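Long-range contacts in putative iron-uptake ABC transport system,periplasmic iron-binding protein (Campylobacter jejuni, PDB 3E13), which binds ferric iron and, as a periplasmic solute-binding protein, probably delivers it to an ABC transporter for uptake into the cell: residues R10-K21 against E261-E272; M196-K205 against G216-P224. All blocks are in the same frame, centred on the assembly; numbering follows the deposited sequence.

Both contacts bring protein ligands to the same iron(III) ion: interaction 1 carries His11 and Tyr12, interaction 2 Tyr199 and Tyr200, and both segments of interaction 2 fall, in sequence, between those of interaction 1. The two meet where Tyr12 OH and Tyr199 OH lie side by side on the metal, although their centres are about 18 Å apart. Interaction 1 pairs two antiparallel helices and grades from a buried charge network near the iron, through aliphatic packing, to a water-bridged salt bridge between Lys21 and Glu261, where Glu261 is exposed. Interaction 2 sets a helix against a strand; it is mostly buried and apolar, with its polar bonds gathered around Lys205 and Asn217.

Interaction 1 (R10-K21 against E261-E272); sequences RHYNADFEIIKK and EIQKILTDSNYE. With FE (Fe (III) ion), chain B.
Arg10 grips Glu272 end-on: NH2 reaches OE1 at 3.1 Å and NH1 reaches OE2 at 3.2 Å, guanidinium and carboxylate lying nearly coplanar (19°). The side edge of the same guanidinium holds Asp15 in its plane, NE to OD1 at 2.7 Å and NH2 to OD2, so two carboxylates fix its rotation. Asn270 ND2 donates to Glu272 OE1 from above the carboxylate plane and also sits over the centre of the Tyr12 ring, 3.4 Å from CG; its OD1 accepts a hydrogen bond from a water that in turn accepts one from Ala14 N. Farther along, Ile18 CG2 meets Ile262 CG2 at 3.8 Å, CD1 crosses to Leu266 CD2, and CG1 touches Ile265 CG2 as those two side chains slide past each other in opposite directions. With chi3 at 102° and chi4 at 62°, Lys21 bends so that NZ forms a salt bridge with Glu261 OE2 (3.1 Å), and a water joins NZ to OE1. Glu272 OE2 also pairs with Arg102 and Thr100, and Arg102 hydrogen-bonds Tyr12 OH. This second shell probably helps to position Tyr12, whose OH binds iron at 1.9 Å. Where the loop entering helix 14-21 meets the C-terminal end of helix 261-268, it supplies His11 and Tyr12, two of the ferric site's five ligands.

Interaction 2 (M196-K205 against G216-P224); sequences MNTYYIGLLK and GNSLGIIFP. With FE (Fe (III) ion), chain B.
A strand-to-helix junction that supplies two tyrosine ligands of the ferric site packs here against a second strand, 219-222, which runs nearly antiparallel to helix 198-205 (164°). Ile201 is the central side chain. Its CG1 branch lies beside the backbone N and points toward the strand's side chains, bringing CD1 to 3.5 Å from Ile221 CG1 while CG1 rests 3.8 Å from Leu219 CD1. The same Leu219 methyl also meets the sulfur of Met196, SD to CD1 4.1 Å. At the other end of the helix the backbones come close: Leu204 CB packs on Gly216 CA at 3.7 Å. Lys205 lays its CG against the Gly216 carbonyl carbon, then bends at chi3 and chi4 (73° and 65°) to put NZ 2.8 Å from Asn217 OD1, with the donor tilted from the carbonyl plane. One water links Lys205 O to Asn217 OD1; another joins NZ to the carbonyls of Gly216 and Leu219. From the same helix, Tyr199 OH and Tyr200 OH bind the iron at 2.1 and 2.0 Å. Tyr199 sets its ring edge toward the metal and lays CE1 over the Tyr200 ring, while Asn197 ND2 donates to Tyr199 OH. Both strands pair antiparallel with strand 97-109, and Phe288 of helix 283-288 touches Thr198, Ile201 and Ile221, bridging the two segments.

Interaction 1 (R10-K21 against E261-E272)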
loop_
_atom_site.group_PDB
_atom_site.type_symbol
_atom_site.label_atom_id
_atom_site.label_comp_id
_atom_site.label_asym_id
_atom_site.label_seq_id
_atom_site.Cartn_x
_atom_site.Cartn_y
_atom_site.Cartn_z
ATOM N N ARG A 10 1.837 -2.794 8.458
ATOM C CA ARG A 10 0.957 -3.746 7.785
ATOM C C ARG A 10 -0.214 -4.085 8.736
ATOM O O ARG A 10 -0.206 -3.698 9.926
ATOM C CB ARG A 10 1.728 -4.978 7.312
ATOM C CG ARG A 10 2.523 -4.695 6.065
ATOM C CD ARG A 10 3.354 -5.865 5.579
ATOM N NE ARG A 10 2.580 -7.061 5.268
ATOM C CZ ARG A 10 2.085 -7.369 4.020
ATOM N NH1 ARG A 10 2.260 -6.564 2.970
ATOM N NH2 ARG A 10 1.435 -8.528 3.861
ATOM N N HIS A 11 -1.252 -4.721 8.226
ATOM C CA HIS A 11 -2.482 -4.894 8.977
ATOM C C HIS A 11 -3.253 -6.104 8.448
ATOM O O HIS A 11 -4.451 -6.009 8.116
ATOM C CB HIS A 11 -3.295 -3.581 8.884
ATOM C CG HIS A 11 -3.189 -2.913 7.540
ATOM N ND1 HIS A 11 -2.250 -1.941 7.260
ATOM C CD2 HIS A 11 -3.880 -3.112 6.382
ATOM C CE1 HIS A 11 -2.371 -1.578 5.982
ATOM N NE2 HIS A 11 -3.370 -2.261 5.439
ATOM N N TYR A 12 -2.533 -7.229 8.380
ATOM C CA TYR A 12 -3.009 -8.432 7.706
ATOM C C TYR A 12 -2.815 -9.681 8.537
ATOM O O TYR A 12 -1.758 -9.893 9.143
ATOM C CB TYR A 12 -2.264 -8.616 6.388
ATOM C CG TYR A 12 -2.252 -7.371 5.532
ATOM C CD1 TYR A 12 -1.056 -6.685 5.287
ATOM C CD2 TYR A 12 -3.414 -6.806 5.066
ATOM C CE1 TYR A 12 -1.009 -5.537 4.547
ATOM C CE2 TYR A 12 -3.376 -5.652 4.335
ATOM C CZ TYR A 12 -2.204 -5.016 4.051
ATOM O OH TYR A 12 -2.272 -3.851 3.315
ATOM N N ASN A 13 -3.841 -10.517 8.540
ATOM C CA ASN A 13 -3.759 -11.812 9.192
ATOM C C ASN A 13 -2.722 -12.718 8.589
ATOM O O ASN A 13 -2.093 -13.502 9.280
ATOM C CB ASN A 13 -5.112 -12.483 9.129
ATOM C CG ASN A 13 -5.864 -12.310 10.363
ATOM O OD1 ASN A 13 -5.776 -11.249 11.016
ATOM N ND2 ASN A 13 -6.562 -13.356 10.771
ATOM N N ALA A 14 -2.492 -12.606 7.283
ATOM C CA ALA A 14 -1.492 -13.434 6.625
ATOM C C ALA A 14 -0.098 -13.291 7.193
ATOM O O ALA A 14 0.709 -14.220 7.194
ATOM C CB ALA A 14 -1.456 -13.160 5.104
ATOM N N ASP A 15 0.216 -12.121 7.726
ATOM C CA ASP A 15 1.532 -11.881 8.274
ATOM C C ASP A 15 1.838 -12.770 9.476
ATOM O O ASP A 15 3.013 -13.106 9.696
ATOM C CB ASP A 15 1.636 -10.422 8.679
ATOM C CG ASP A 15 1.659 -9.524 7.482
ATOM O OD1 ASP A 15 1.970 -8.315 7.626
ATOM O OD2 ASP A 15 1.504 -9.990 6.347
ATOM N N PHE A 16 0.810 -13.086 10.251
ATOM C CA PHE A 16 1.002 -13.941 11.445
ATOM C C PHE A 16 1.546 -15.298 11.056
ATOM O O PHE A 16 2.479 -15.815 11.716
ATOM C CB PHE A 16 -0.267 -14.110 12.230
ATOM C CG PHE A 16 -0.810 -12.829 12.828
ATOM C CD1 PHE A 16 -2.186 -12.565 12.776
ATOM C CD2 PHE A 16 0.014 -11.931 13.475
ATOM C CE1 PHE A 16 -2.714 -11.396 13.330
ATOM C CE2 PHE A 16 -0.509 -10.737 14.030
ATOM C CZ PHE A 16 -1.874 -10.491 13.962
ATOM N N GLU A 17 1.012 -15.860 9.971
ATOM C CA GLU A 17 1.484 -17.138 9.443
ATOM C C GLU A 17 2.959 -17.018 9.030
ATOM O O GLU A 17 3.786 -17.938 9.270
ATOM C CB GLU A 17 0.646 -17.635 8.244
ATOM C CG GLU A 17 1.307 -18.821 7.508
ATOM C CD GLU A 17 0.554 -19.466 6.323
ATOM O OE1 GLU A 17 -0.263 -18.817 5.662
ATOM O OE2 GLU A 17 0.828 -20.663 6.044
ATOM N N ILE A 18 3.282 -15.922 8.330
ATOM C CA ILE A 18 4.644 -15.715 7.837
ATOM C C ILE A 18 5.623 -15.654 8.992
ATOM O O ILE A 18 6.685 -16.240 8.948
ATOM C CB ILE A 18 4.702 -14.425 6.930
ATOM C CG1 ILE A 18 3.857 -14.678 5.667
ATOM C CG2 ILE A 18 6.119 -13.979 6.713
ATOM C CD1 ILE A 18 3.674 -13.488 4.789
ATOM N N ILE A 19 5.236 -14.969 10.057
ATOM C CA ILE A 19 6.106 -14.784 11.173
ATOM C C ILE A 19 6.326 -16.129 11.878
ATOM O O ILE A 19 7.442 -16.450 12.241
ATOM C CB ILE A 19 5.550 -13.679 12.105
ATOM C CG1 ILE A 19 5.795 -12.282 11.450
ATOM C CG2 ILE A 19 6.180 -13.799 13.487
ATOM C CD1 ILE A 19 4.919 -11.197 12.016
ATOM N N LYS A 20 5.276 -16.920 12.018
ATOM C CA LYS A 20 5.378 -18.253 12.625
ATOM C C LYS A 20 6.316 -19.114 11.841
ATOM O O LYS A 20 7.192 -19.799 12.413
ATOM C CB LYS A 20 4.005 -18.918 12.665
ATOM C CG LYS A 20 3.143 -18.513 13.819
ATOM C CD LYS A 20 2.044 -19.582 14.035
ATOM C CE LYS A 20 0.656 -18.961 14.127
ATOM N NZ LYS A 20 -0.312 -19.961 14.654
ATOM N N LYS A 21 6.221 -19.028 10.524
ATOM C CA LYS A 21 7.146 -19.777 9.697
ATOM C C LYS A 21 8.589 -19.344 9.896
ATOM O O LYS A 21 9.465 -20.197 9.897
ATOM C CB LYS A 21 6.740 -19.715 8.251
ATOM C CG LYS A 21 5.495 -20.519 7.987
ATOM C CD LYS A 21 5.026 -20.321 6.595
ATOM C CE LYS A 21 5.392 -21.450 5.749
ATOM N NZ LYS A 21 4.772 -22.787 6.187
ATOM N N GLU A 261 8.550 -19.382 -0.780
ATOM C CA GLU A 261 7.361 -19.752 -0.043
ATOM C C GLU A 261 6.596 -18.548 0.475
ATOM O O GLU A 261 5.379 -18.525 0.414
ATOM C CB GLU A 261 7.645 -20.749 1.113
ATOM C CG GLU A 261 6.367 -21.159 1.833
ATOM C CD GLU A 261 6.499 -22.253 2.875
ATOM O OE1 GLU A 261 7.616 -22.527 3.339
ATOM O OE2 GLU A 261 5.429 -22.864 3.187
ATOM N N ILE A 262 7.328 -17.529 0.915
ATOM C CA ILE A 262 6.689 -16.394 1.536
ATOM C C ILE A 262 6.075 -15.480 0.464
ATOM O O ILE A 262 4.969 -14.954 0.651
ATOM C CB ILE A 262 7.686 -15.663 2.426
ATOM C CG1 ILE A 262 8.198 -16.607 3.506
ATOM C CG2 ILE A 262 7.069 -14.431 3.036
ATOM C CD1 ILE A 262 7.070 -17.212 4.437
ATOM N N GLN A 263 6.768 -15.319 -0.662
ATOM C CA GLN A 263 6.207 -14.558 -1.760
ATOM C C GLN A 263 4.947 -15.222 -2.285
ATOM O O GLN A 263 3.982 -14.557 -2.647
ATOM C CB GLN A 263 7.247 -14.352 -2.851
ATOM C CG GLN A 263 8.368 -13.439 -2.394
ATOM C CD GLN A 263 8.028 -12.004 -2.613
ATOM O OE1 GLN A 263 7.727 -11.602 -3.729
ATOM N NE2 GLN A 263 8.002 -11.237 -1.540
ATOM N N LYS A 264 4.939 -16.562 -2.307
ATOM C CA LYS A 264 3.728 -17.283 -2.689
ATOM C C LYS A 264 2.563 -17.053 -1.683
ATOM O O LYS A 264 1.423 -16.849 -2.095
ATOM C CB LYS A 264 4.009 -18.776 -2.907
ATOM C CG LYS A 264 2.795 -19.484 -3.607
ATOM C CD LYS A 264 2.244 -18.736 -4.832
ATOM C CE LYS A 264 1.513 -19.644 -5.827
ATOM N NZ LYS A 264 0.481 -18.921 -6.565
ATOM N N ILE A 265 2.837 -17.048 -0.394
ATOM C CA ILE A 265 1.792 -16.770 0.589
ATOM C C ILE A 265 1.248 -15.354 0.407
ATOM O O ILE A 265 0.054 -15.100 0.530
ATOM C CB ILE A 265 2.330 -16.967 2.004
ATOM C CG1 ILE A 265 2.598 -18.467 2.253
ATOM C CG2 ILE A 265 1.397 -16.306 3.062
ATOM C CD1 ILE A 265 3.216 -18.702 3.582
ATOM N N LEU A 266 2.131 -14.415 0.126
ATOM C CA LEU A 266 1.695 -13.025 -0.031
ATOM C C LEU A 266 0.693 -12.874 -1.170
ATOM O O LEU A 266 -0.228 -12.071 -1.056
ATOM C CB LEU A 266 2.893 -12.126 -0.204
ATOM C CG LEU A 266 3.723 -11.888 1.090
ATOM C CD1 LEU A 266 5.119 -11.407 0.774
ATOM C CD2 LEU A 266 3.025 -10.948 2.011
ATOM N N THR A 267 0.840 -13.649 -2.257
ATOM C CA THR A 267 -0.176 -13.587 -3.305
ATOM C C THR A 267 -1.359 -14.547 -3.063
ATOM O O THR A 267 -2.512 -14.194 -3.330
ATOM C CB THR A 267 0.478 -13.730 -4.698
ATOM O OG1 THR A 267 -0.475 -13.434 -5.718
ATOM C CG2 THR A 267 0.961 -15.145 -5.003
ATOM N N ASP A 268 -1.088 -15.725 -2.511
ATOM C CA ASP A 268 -2.132 -16.713 -2.296
ATOM C C ASP A 268 -3.081 -16.400 -1.129
ATOM O O ASP A 268 -4.290 -16.723 -1.203
ATOM C CB ASP A 268 -1.556 -18.092 -2.103
ATOM C CG ASP A 268 -1.116 -18.734 -3.405
ATOM O OD1 ASP A 268 -1.062 -18.114 -4.528
ATOM O OD2 ASP A 268 -0.724 -19.915 -3.354
ATOM N N SER A 269 -2.518 -15.850 -0.065
ATOM C CA SER A 269 -3.239 -15.591 1.158
ATOM C C SER A 269 -3.555 -14.107 1.397
ATOM O O SER A 269 -4.516 -13.824 2.098
ATOM C CB SER A 269 -2.488 -16.175 2.365
ATOM O OG SER A 269 -2.473 -17.612 2.248
ATOM N N ASN A 270 -2.783 -13.205 0.807
ATOM C CA ASN A 270 -3.038 -11.770 0.937
ATOM C C ASN A 270 -3.377 -11.049 -0.344
ATOM O O ASN A 270 -3.676 -9.862 -0.301
ATOM C CB ASN A 270 -1.909 -11.041 1.699
ATOM C CG ASN A 270 -2.448 -9.922 2.571
ATOM O OD1 ASN A 270 -3.392 -10.159 3.348
ATOM N ND2 ASN A 270 -1.880 -8.726 2.443
ATOM N N TYR A 271 -3.361 -11.755 -1.480
ATOM C CA TYR A 271 -3.808 -11.246 -2.753
ATOM C C TYR A 271 -3.029 -10.063 -3.295
ATOM O O TYR A 271 -3.527 -9.355 -4.139
ATOM C CB TYR A 271 -5.341 -11.011 -2.709
ATOM C CG TYR A 271 -5.986 -12.312 -2.229
ATOM C CD1 TYR A 271 -6.065 -13.417 -3.068
ATOM C CD2 TYR A 271 -6.339 -12.484 -0.902
ATOM C CE1 TYR A 271 -6.556 -14.601 -2.601
ATOM C CE2 TYR A 271 -6.855 -13.653 -0.446
ATOM C CZ TYR A 271 -6.960 -14.716 -1.302
ATOM O OH TYR A 271 -7.429 -15.944 -0.853
ATOM N N GLU A 272 -1.781 -9.950 -2.851
ATOM C CA GLU A 272 -0.874 -8.916 -3.345
ATOM C C GLU A 272 -0.112 -9.442 -4.535
ATOM O O GLU A 272 -0.174 -10.639 -4.848
ATOM C CB GLU A 272 0.074 -8.450 -2.261
ATOM C CG GLU A 272 -0.627 -7.824 -1.051
ATOM C CD GLU A 272 0.323 -7.500 0.079
ATOM O OE1 GLU A 272 0.489 -8.362 0.965
ATOM O OE2 GLU A 272 0.880 -6.388 0.058
HETATM FE FE FE B . -3.532 -2.372 3.249
HETATM O O HOH W 1 -4.283 -11.474 5.400
HETATM O O HOH W 2 7.284 -24.007 5.662
#

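Interaction 2 (M196-K205 against G216-P224)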
loop_
_atom_site.group_PDB
_atom_site.type_symbol
_atom_site.label_atom_id
_atom_site.label_comp_id
_atom_site.label_asym_id
_atom_site.label_seq_id
_atom_site.Cartn_x
_atom_site.Cartn_y
_atom_site.Cartn_z
ATOM N N MET A 196 -9.602 2.258 -3.867
ATOM C CA MET A 196 -9.126 1.166 -3.036
ATOM C C MET A 196 -8.021 0.309 -3.685
ATOM O O MET A 196 -7.888 0.283 -4.899
ATOM C CB MET A 196 -10.295 0.248 -2.614
ATOM C CG MET A 196 -10.984 -0.496 -3.771
ATOM S SD MET A 196 -12.360 -1.569 -3.293
ATOM C CE MET A 196 -11.536 -2.645 -2.212
ATOM N N ASN A 197 -7.274 -0.425 -2.866
ATOM C CA ASN A 197 -6.199 -1.277 -3.342
ATOM C C ASN A 197 -6.757 -2.628 -3.793
ATOM O O ASN A 197 -7.769 -3.158 -3.287
ATOM C CB ASN A 197 -5.133 -1.524 -2.275
ATOM C CG ASN A 197 -4.278 -0.312 -1.970
ATOM O OD1 ASN A 197 -4.158 0.636 -2.782
ATOM N ND2 ASN A 197 -3.638 -0.338 -0.792
ATOM N N THR A 198 -6.113 -3.182 -4.804
ATOM C CA THR A 198 -6.571 -4.392 -5.425
ATOM C C THR A 198 -6.680 -5.586 -4.486
ATOM O O THR A 198 -7.644 -6.376 -4.564
ATOM C CB THR A 198 -5.615 -4.797 -6.560
ATOM O OG1 THR A 198 -4.234 -4.636 -6.143
ATOM C CG2 THR A 198 -5.777 -3.956 -7.816
ATOM N N TYR A 199 -5.679 -5.758 -3.621
ATOM C CA TYR A 199 -5.631 -6.945 -2.762
ATOM C C TYR A 199 -6.835 -7.045 -1.843
ATOM O O TYR A 199 -7.251 -8.113 -1.481
ATOM C CB TYR A 199 -4.303 -7.060 -1.989
ATOM C CG TYR A 199 -4.015 -5.886 -1.139
ATOM C CD1 TYR A 199 -4.486 -5.831 0.158
ATOM C CD2 TYR A 199 -3.325 -4.792 -1.652
ATOM C CE1 TYR A 199 -4.297 -4.724 0.914
ATOM C CE2 TYR A 199 -3.121 -3.667 -0.885
ATOM C CZ TYR A 199 -3.585 -3.644 0.393
ATOM O OH TYR A 199 -3.421 -2.509 1.182
ATOM N N TYR A 200 -7.417 -5.901 -1.465
ATOM C CA TYR A 200 -8.614 -5.976 -0.616
ATOM C C TYR A 200 -9.762 -6.687 -1.315
ATOM O O TYR A 200 -10.563 -7.344 -0.643
ATOM C CB TYR A 200 -9.112 -4.586 -0.149
ATOM C CG TYR A 200 -8.138 -3.952 0.839
ATOM C CD1 TYR A 200 -7.920 -4.522 2.069
ATOM C CD2 TYR A 200 -7.461 -2.757 0.535
ATOM C CE1 TYR A 200 -7.026 -3.949 2.983
ATOM C CE2 TYR A 200 -6.559 -2.216 1.397
ATOM C CZ TYR A 200 -6.339 -2.790 2.615
ATOM O OH TYR A 200 -5.475 -2.273 3.512
ATOM N N ILE A 201 -9.872 -6.562 -2.648
ATOM C CA ILE A 201 -10.937 -7.262 -3.373
ATOM C C ILE A 201 -10.731 -8.770 -3.230
ATOM O O ILE A 201 -11.678 -9.512 -2.993
ATOM C CB ILE A 201 -11.003 -6.840 -4.881
ATOM C CG1 ILE A 201 -11.304 -5.350 -4.956
ATOM C CG2 ILE A 201 -12.001 -7.705 -5.652
ATOM C CD1 ILE A 201 -11.219 -4.773 -6.326
ATOM N N GLY A 202 -9.482 -9.224 -3.325
ATOM C CA GLY A 202 -9.185 -10.603 -3.046
ATOM C C GLY A 202 -9.416 -11.076 -1.646
ATOM O O GLY A 202 -9.918 -12.175 -1.437
ATOM N N LEU A 203 -9.042 -10.253 -0.667
ATOM C CA LEU A 203 -9.226 -10.614 0.719
ATOM C C LEU A 203 -10.719 -10.781 0.989
ATOM O O LEU A 203 -11.136 -11.713 1.673
ATOM C CB LEU A 203 -8.656 -9.540 1.657
ATOM C CG LEU A 203 -7.152 -9.605 1.860
ATOM C CD1 LEU A 203 -6.633 -8.372 2.584
ATOM C CD2 LEU A 203 -6.753 -10.834 2.569
ATOM N N LEU A 204 -11.510 -9.856 0.484
ATOM C CA LEU A 204 -12.947 -9.896 0.702
ATOM C C LEU A 204 -13.567 -11.125 0.062
ATOM O O LEU A 204 -14.348 -11.839 0.672
ATOM C CB LEU A 204 -13.612 -8.596 0.230
ATOM C CG LEU A 204 -13.300 -7.316 1.012
ATOM C CD1 LEU A 204 -13.710 -6.094 0.215
ATOM C CD2 LEU A 204 -13.991 -7.352 2.367
ATOM N N LYS A 205 -13.285 -11.338 -1.235
ATOM C CA LYS A 205 -13.846 -12.488 -1.940
ATOM C C LYS A 205 -13.536 -13.850 -1.357
ATOM O O LYS A 205 -14.296 -14.784 -1.554
ATOM C CB LYS A 205 -13.415 -12.459 -3.417
ATOM C CG LYS A 205 -14.014 -11.383 -4.238
ATOM C CD LYS A 205 -13.420 -11.336 -5.647
ATOM C CE LYS A 205 -13.871 -12.465 -6.529
ATOM N NZ LYS A 205 -15.342 -12.388 -6.803
ATOM N N GLY A 216 -17.104 -8.363 -1.590
ATOM C CA GLY A 216 -16.045 -8.518 -2.568
ATOM C C GLY A 216 -16.575 -8.983 -3.907
ATOM O O GLY A 216 -16.106 -8.542 -4.973
ATOM N N ASN A 217 -17.622 -9.785 -3.858
ATOM C CA ASN A 217 -18.170 -10.376 -5.094
ATOM C C ASN A 217 -18.904 -9.325 -5.959
ATOM O O ASN A 217 -19.067 -9.537 -7.183
ATOM C CB ASN A 217 -19.100 -11.555 -4.816
ATOM C CG ASN A 217 -18.359 -12.875 -4.543
ATOM O OD1 ASN A 217 -17.152 -12.967 -4.687
ATOM N ND2 ASN A 217 -19.118 -13.902 -4.097
ATOM N N SER A 218 -19.303 -8.199 -5.367
ATOM C CA SER A 218 -19.970 -7.134 -6.062
ATOM C C SER A 218 -19.044 -6.180 -6.802
ATOM O O SER A 218 -19.516 -5.334 -7.532
ATOM C CB SER A 218 -20.849 -6.361 -5.074
ATOM O OG SER A 218 -20.077 -5.446 -4.275
ATOM N N LEU A 219 -17.727 -6.294 -6.579
ATOM C CA LEU A 219 -16.768 -5.295 -7.084
ATOM C C LEU A 219 -16.221 -5.571 -8.465
ATOM O O LEU A 219 -15.684 -6.657 -8.710
ATOM C CB LEU A 219 -15.643 -5.073 -6.094
ATOM C CG LEU A 219 -16.118 -4.740 -4.674
ATOM C CD1 LEU A 219 -14.887 -4.745 -3.718
ATOM C CD2 LEU A 219 -16.827 -3.463 -4.592
ATOM N N GLY A 220 -16.358 -4.583 -9.356
ATOM C CA GLY A 220 -15.584 -4.506 -10.578
ATOM C C GLY A 220 -14.414 -3.515 -10.453
ATOM O O GLY A 220 -14.485 -2.573 -9.686
ATOM N N ILE A 221 -13.370 -3.718 -11.246
ATOM C CA ILE A 221 -12.172 -2.887 -11.172
ATOM C C ILE A 221 -12.062 -2.030 -12.416
ATOM O O ILE A 221 -12.083 -2.548 -13.543
ATOM C CB ILE A 221 -10.913 -3.760 -11.086
ATOM C CG1 ILE A 221 -10.968 -4.621 -9.814
ATOM C CG2 ILE A 221 -9.646 -2.859 -11.188
ATOM C CD1 ILE A 221 -9.734 -5.595 -9.655
ATOM N N ILE A 222 -11.843 -0.745 -12.207
ATOM C CA ILE A 222 -11.242 0.131 -13.222
ATOM C C ILE A 222 -9.778 0.297 -12.888
ATOM O O ILE A 222 -9.454 0.823 -11.836
ATOM C CB ILE A 222 -11.944 1.510 -13.215
ATOM C CG1 ILE A 222 -13.455 1.357 -13.516
ATOM C CG2 ILE A 222 -11.279 2.475 -14.141
ATOM C CD1 ILE A 222 -14.318 2.524 -13.129
ATOM N N PHE A 223 -8.896 -0.121 -13.771
ATOM C CA PHE A 223 -7.488 0.233 -13.665
ATOM C C PHE A 223 -7.288 1.632 -14.254
ATOM O O PHE A 223 -7.415 1.807 -15.467
ATOM C CB PHE A 223 -6.664 -0.795 -14.430
ATOM C CG PHE A 223 -6.637 -2.144 -13.758
ATOM C CD1 PHE A 223 -7.339 -3.210 -14.274
ATOM C CD2 PHE A 223 -5.870 -2.335 -12.622
ATOM C CE1 PHE A 223 -7.337 -4.435 -13.624
ATOM C CE2 PHE A 223 -5.842 -3.573 -11.984
ATOM C CZ PHE A 223 -6.591 -4.609 -12.500
ATOM N N PRO A 224 -7.067 2.666 -13.439
ATOM C CA PRO A 224 -7.041 3.998 -14.010
ATOM C C PRO A 224 -5.881 4.230 -14.969
ATOM O O PRO A 224 -4.804 3.635 -14.855
ATOM C CB PRO A 224 -6.991 4.922 -12.777
ATOM C CG PRO A 224 -7.590 4.063 -11.685
ATOM C CD PRO A 224 -6.994 2.722 -11.974
HETATM FE FE FE B . -3.532 -2.372 3.249
HETATM O O HOH W 3 -15.765 -15.165 -3.833
HETATM O O HOH W 4 -15.289 -9.285 -7.755
#